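PDB 3U4Y: uncharacterized protein from Desulfotomaculum acetoxidans, which is of unknown function but folds as a seven-bladed beta-propeller related to the lactonase family. Local coordinates for residues Pro74-Met86 with Gln111-Thr123. Residues are numbered along the deposited sequence; the frame is centred on the assembly and turned at random.
Sequences PKVVAIQEGQSSM and QSYSFLKNKFIST
Q111 reaches from strand 109-114 into the turn that follows strand 75-81 and meets it with both ends of its amide. Its CG lies anti to the carbonyl carbon (chi1 -52°) and the chain runs on extended, bringing CD to 4.0 Å from Q83 N, with M86 CE nearby. There the two amide atoms take different partners: OE1 accepts a weak, bent hydrogen bond from Q83 N (3.1 Å, 132° at the hydrogen), while NE2 gives a still more bent, weak one (123°) to S84 O at 3.2 Å. The M86 side chain, a selenomethionine, crosses that of Q111 at about a right angle, its CE lying against Q111 NE2. The same CE packs against F120 CZ, with SE 5.4 Å from the ring centroid, an oblique Met-aromatic contact. Q80 CB borders the edge of the same ring, 3.9 Å from F120 CE2, and Y113 CD1 sits over the centre of one face. With an alanine in place of Q111, Q83 N and S84 O would probably lose these amide partners and the turn its side-chain tie to the strand. Farther along, A78 CB rests 3.7 Å from N118 OD1 and also near Y113 OH, which is hydrogen-bonded to Q66. Strand 75-81 is an outermost strand of one four-stranded antiparallel blade, and strands 109-114 and 119-125 belong to the next: blade-to-blade packing of a beta-propeller.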
loop_
_atom_site.group_PDB
_atom_site.type_symbol
_atom_site.label_atom_id
_atom_site.label_comp_id
_atom_site.label_asym_id
_atom_site.label_seq_id
_atom_site.Cartn_x
_atom_site.Cartn_y
_atom_site.Cartn_z
ATOM N N PRO A 74 -9.439 17.769 -11.295
ATOM C CA PRO A 74 -9.108 17.494 -9.896
ATOM C C PRO A 74 -8.523 18.699 -9.174
ATOM O O PRO A 74 -7.611 19.360 -9.671
ATOM C CB PRO A 74 -8.046 16.401 -10.010
ATOM C CG PRO A 74 -8.438 15.649 -11.213
ATOM C CD PRO A 74 -9.164 16.598 -12.146
ATOM N N LYS A 75 -9.038 18.946 -7.977
ATOM C CA LYS A 75 -8.689 20.112 -7.178
ATOM C C LYS A 75 -7.860 19.762 -5.933
ATOM O O LYS A 75 -8.358 19.142 -5.001
ATOM C CB LYS A 75 -9.982 20.817 -6.770
ATOM C CG LYS A 75 -9.883 21.678 -5.538
ATOM C CD LYS A 75 -11.137 22.504 -5.377
ATOM C CE LYS A 75 -11.108 23.236 -4.071
ATOM N NZ LYS A 75 -9.774 23.854 -3.907
ATOM N N VAL A 76 -6.591 20.149 -5.911
ATOM C CA VAL A 76 -5.798 19.962 -4.702
ATOM C C VAL A 76 -6.206 21.024 -3.686
ATOM O O VAL A 76 -6.498 22.156 -4.060
ATOM C CB VAL A 76 -4.248 19.919 -4.967
ATOM C CG1 VAL A 76 -3.910 20.123 -6.438
ATOM C CG2 VAL A 76 -3.521 20.892 -4.088
ATOM N N VAL A 77 -6.250 20.653 -2.408
ATOM C CA VAL A 77 -6.899 21.489 -1.404
ATOM C C VAL A 77 -6.115 21.700 -0.114
ATOM O O VAL A 77 -6.437 22.591 0.673
ATOM C CB VAL A 77 -8.286 20.939 -1.053
ATOM C CG1 VAL A 77 -9.074 20.695 -2.332
ATOM C CG2 VAL A 77 -8.167 19.665 -0.212
ATOM N N ALA A 78 -5.099 20.881 0.115
ATOM C CA ALA A 78 -4.191 21.117 1.233
ATOM C C ALA A 78 -2.779 20.694 0.871
ATOM O O ALA A 78 -2.601 19.768 0.081
ATOM C CB ALA A 78 -4.664 20.391 2.490
ATOM N N ILE A 79 -1.791 21.404 1.422
ATOM C CA ILE A 79 -0.379 21.007 1.352
ATOM C C ILE A 79 0.286 21.282 2.694
ATOM O O ILE A 79 0.521 22.440 3.046
ATOM C CB ILE A 79 0.413 21.735 0.231
ATOM C CG1 ILE A 79 -0.124 21.342 -1.149
ATOM C CG2 ILE A 79 1.886 21.396 0.327
ATOM C CD1 ILE A 79 0.709 21.785 -2.316
ATOM N N GLN A 80 0.574 20.215 3.442
ATOM C CA GLN A 80 1.217 20.336 4.752
ATOM C C GLN A 80 2.602 19.680 4.804
ATOM O O GLN A 80 2.839 18.661 4.149
ATOM C CB GLN A 80 0.312 19.758 5.833
ATOM C CG GLN A 80 -0.930 20.588 6.090
ATOM C CD GLN A 80 -0.621 21.884 6.816
ATOM O OE1 GLN A 80 0.364 21.970 7.551
ATOM N NE2 GLN A 80 -1.456 22.900 6.611
ATOM N N GLU A 81 3.518 20.276 5.567
ATOM C CA GLU A 81 4.843 19.682 5.765
ATOM C C GLU A 81 4.827 18.893 7.057
ATOM O O GLU A 81 4.231 19.316 8.053
ATOM C CB GLU A 81 5.961 20.741 5.812
ATOM C CG GLU A 81 6.949 20.577 6.998
ATOM C CD GLU A 81 8.160 21.529 6.967
ATOM O OE1 GLU A 81 8.617 21.920 5.870
ATOM O OE2 GLU A 81 8.667 21.873 8.057
ATOM N N GLY A 82 5.473 17.737 7.045
ATOM C CA GLY A 82 5.569 16.946 8.250
ATOM C C GLY A 82 6.875 17.157 8.994
ATOM O O GLY A 82 7.824 17.736 8.479
ATOM N N GLN A 83 6.908 16.674 10.225
ATOM C CA GLN A 83 8.107 16.658 11.033
ATOM C C GLN A 83 9.287 15.992 10.306
ATOM O O GLN A 83 10.423 16.484 10.356
ATOM C CB GLN A 83 7.801 15.924 12.334
ATOM C CG GLN A 83 7.914 16.773 13.584
ATOM C CD GLN A 83 9.189 16.470 14.366
ATOM O OE1 GLN A 83 10.299 16.525 13.824
ATOM N NE2 GLN A 83 9.031 16.130 15.645
ATOM N N SER A 84 9.023 14.874 9.636
ATOM C CA SER A 84 10.070 14.143 8.923
ATOM C C SER A 84 9.532 13.518 7.639
ATOM O O SER A 84 8.384 13.756 7.267
ATOM C CB SER A 84 10.680 13.064 9.815
ATOM O OG SER A 84 9.710 12.096 10.182
ATOM N N SER A 85 10.361 12.718 6.969
ATOM C CA SER A 85 9.995 12.135 5.675
ATOM C C SER A 85 8.798 11.170 5.722
ATOM O O SER A 85 8.375 10.735 6.794
ATOM C CB SER A 85 11.182 11.402 5.086
ATOM O OG SER A 85 11.242 10.091 5.621
HETATM N N MSE A 86 8.282 10.814 4.545
HETATM C CA MSE A 86 7.083 9.993 4.430
HETATM C C MSE A 86 7.152 9.011 3.270
HETATM O O MSE A 86 7.744 9.326 2.239
HETATM C CB MSE A 86 5.880 10.892 4.179
HETATM C CG MSE A 86 5.426 11.679 5.367
HETATM SE SE MSE A 86 4.324 13.160 4.779
HETATM C CE MSE A 86 4.656 14.348 6.294
ATOM N N GLN A 111 3.424 9.258 11.433
ATOM C CA GLN A 111 2.685 10.508 11.524
ATOM C C GLN A 111 1.259 10.315 11.062
ATOM O O GLN A 111 1.032 9.705 10.011
ATOM C CB GLN A 111 3.334 11.563 10.627
ATOM C CG GLN A 111 4.829 11.764 10.833
ATOM C CD GLN A 111 5.320 13.017 10.148
ATOM O OE1 GLN A 111 5.203 14.111 10.694
ATOM N NE2 GLN A 111 5.841 12.873 8.936
ATOM N N SER A 112 0.310 10.838 11.846
ATOM C CA SER A 112 -1.113 10.837 11.473
ATOM C C SER A 112 -1.599 12.223 11.085
ATOM O O SER A 112 -1.103 13.222 11.582
ATOM C CB SER A 112 -1.993 10.329 12.612
ATOM O OG SER A 112 -2.097 11.317 13.615
ATOM N N TYR A 113 -2.614 12.260 10.233
ATOM C CA TYR A 113 -3.059 13.483 9.588
ATOM C C TYR A 113 -4.589 13.536 9.519
ATOM O O TYR A 113 -5.206 12.611 8.989
ATOM C CB TYR A 113 -2.445 13.500 8.193
ATOM C CG TYR A 113 -3.054 14.472 7.219
ATOM C CD1 TYR A 113 -2.579 15.777 7.111
ATOM C CD2 TYR A 113 -4.083 14.082 6.383
ATOM C CE1 TYR A 113 -3.128 16.666 6.207
ATOM C CE2 TYR A 113 -4.640 14.969 5.474
ATOM C CZ TYR A 113 -4.157 16.258 5.387
ATOM O OH TYR A 113 -4.721 17.124 4.476
ATOM N N SER A 114 -5.195 14.604 10.054
ATOM C CA SER A 114 -6.664 14.758 10.052
ATOM C C SER A 114 -7.230 15.317 8.748
ATOM O O SER A 114 -6.900 16.426 8.363
ATOM C CB SER A 114 -7.133 15.641 11.215
ATOM O OG SER A 114 -8.556 15.672 11.301
ATOM N N PHE A 115 -8.096 14.559 8.086
ATOM C CA PHE A 115 -8.712 14.996 6.836
ATOM C C PHE A 115 -9.699 16.130 7.067
ATOM O O PHE A 115 -9.990 16.920 6.164
ATOM C CB PHE A 115 -9.483 13.848 6.211
ATOM C CG PHE A 115 -8.665 12.967 5.319
ATOM C CD1 PHE A 115 -8.636 13.183 3.949
ATOM C CD2 PHE A 115 -7.960 11.893 5.839
ATOM C CE1 PHE A 115 -7.906 12.361 3.116
ATOM C CE2 PHE A 115 -7.225 11.064 5.010
ATOM C CZ PHE A 115 -7.198 11.301 3.649
ATOM N N LEU A 116 -10.241 16.177 8.276
ATOM C CA LEU A 116 -11.207 17.202 8.635
ATOM C C LEU A 116 -10.470 18.510 8.871
ATOM O O LEU A 116 -10.809 19.544 8.292
ATOM C CB LEU A 116 -11.953 16.782 9.899
ATOM C CG LEU A 116 -11.917 15.266 10.139
ATOM C CD1 LEU A 116 -11.923 14.948 11.627
ATOM C CD2 LEU A 116 -13.052 14.535 9.410
ATOM N N LYS A 117 -9.444 18.440 9.717
ATOM C CA LYS A 117 -8.663 19.603 10.109
ATOM C C LYS A 117 -7.595 19.930 9.081
ATOM O O LYS A 117 -7.003 21.008 9.117
ATOM C CB LYS A 117 -8.013 19.375 11.470
ATOM C CG LYS A 117 -8.953 18.802 12.524
ATOM C CD LYS A 117 -8.405 19.012 13.928
ATOM C CE LYS A 117 -9.454 19.649 14.831
ATOM N NZ LYS A 117 -8.866 20.399 15.981
ATOM N N ASN A 118 -7.362 19.004 8.156
ATOM C CA ASN A 118 -6.376 19.190 7.088
ATOM C C ASN A 118 -4.953 19.407 7.617
ATOM O O ASN A 118 -4.126 19.986 6.918
ATOM C CB ASN A 118 -6.771 20.354 6.169
ATOM C CG ASN A 118 -8.029 20.074 5.352
ATOM O OD1 ASN A 118 -7.954 19.867 4.147
ATOM N ND2 ASN A 118 -9.188 20.086 6.005
ATOM N N LYS A 119 -4.683 18.937 8.841
ATOM C CA LYS A 119 -3.367 19.051 9.489
ATOM C C LYS A 119 -2.851 17.721 10.067
ATOM O O LYS A 119 -3.577 16.722 10.079
ATOM C CB LYS A 119 -3.419 20.071 10.628
ATOM C CG LYS A 119 -4.631 20.975 10.632
ATOM C CD LYS A 119 -5.064 21.292 12.060
ATOM C CE LYS A 119 -5.184 20.010 12.891
ATOM N NZ LYS A 119 -5.696 20.272 14.267
ATOM N N PHE A 120 -1.604 17.714 10.555
ATOM C CA PHE A 120 -1.080 16.565 11.298
ATOM C C PHE A 120 -1.410 16.667 12.761
ATOM O O PHE A 120 -1.561 17.753 13.294
ATOM C CB PHE A 120 0.419 16.395 11.149
ATOM C CG PHE A 120 0.833 15.939 9.803
ATOM C CD1 PHE A 120 0.997 14.602 9.543
ATOM C CD2 PHE A 120 1.036 16.845 8.783
ATOM C CE1 PHE A 120 1.369 14.165 8.282
ATOM C CE2 PHE A 120 1.416 16.424 7.528
ATOM C CZ PHE A 120 1.582 15.077 7.275
ATOM N N ILE A 121 -1.492 15.514 13.406
ATOM C CA ILE A 121 -2.077 15.408 14.730
ATOM C C ILE A 121 -1.084 14.803 15.692
ATOM O O ILE A 121 -0.939 15.267 16.816
ATOM C CB ILE A 121 -3.359 14.532 14.712
ATOM C CG1 ILE A 121 -4.520 15.302 14.088
ATOM C CG2 ILE A 121 -3.728 14.082 16.111
ATOM C CD1 ILE A 121 -5.845 15.099 14.810
ATOM N N SER A 122 -0.407 13.751 15.255
ATOM C CA SER A 122 0.535 13.074 16.133
ATOM C C SER A 122 1.776 12.623 15.406
ATOM O O SER A 122 1.757 12.315 14.213
ATOM C CB SER A 122 -0.109 11.882 16.845
ATOM O OG SER A 122 0.774 11.347 17.821
ATOM N N THR A 123 2.861 12.582 16.159
ATOM C CA THR A 123 4.122 12.120 15.634
ATOM C C THR A 123 4.812 11.283 16.697
ATOM O O THR A 123 4.903 11.676 17.858
ATOM C CB THR A 123 4.994 13.301 15.204
ATOM O OG1 THR A 123 4.239 14.141 14.316
ATOM C CG2 THR A 123 6.239 12.807 14.497
#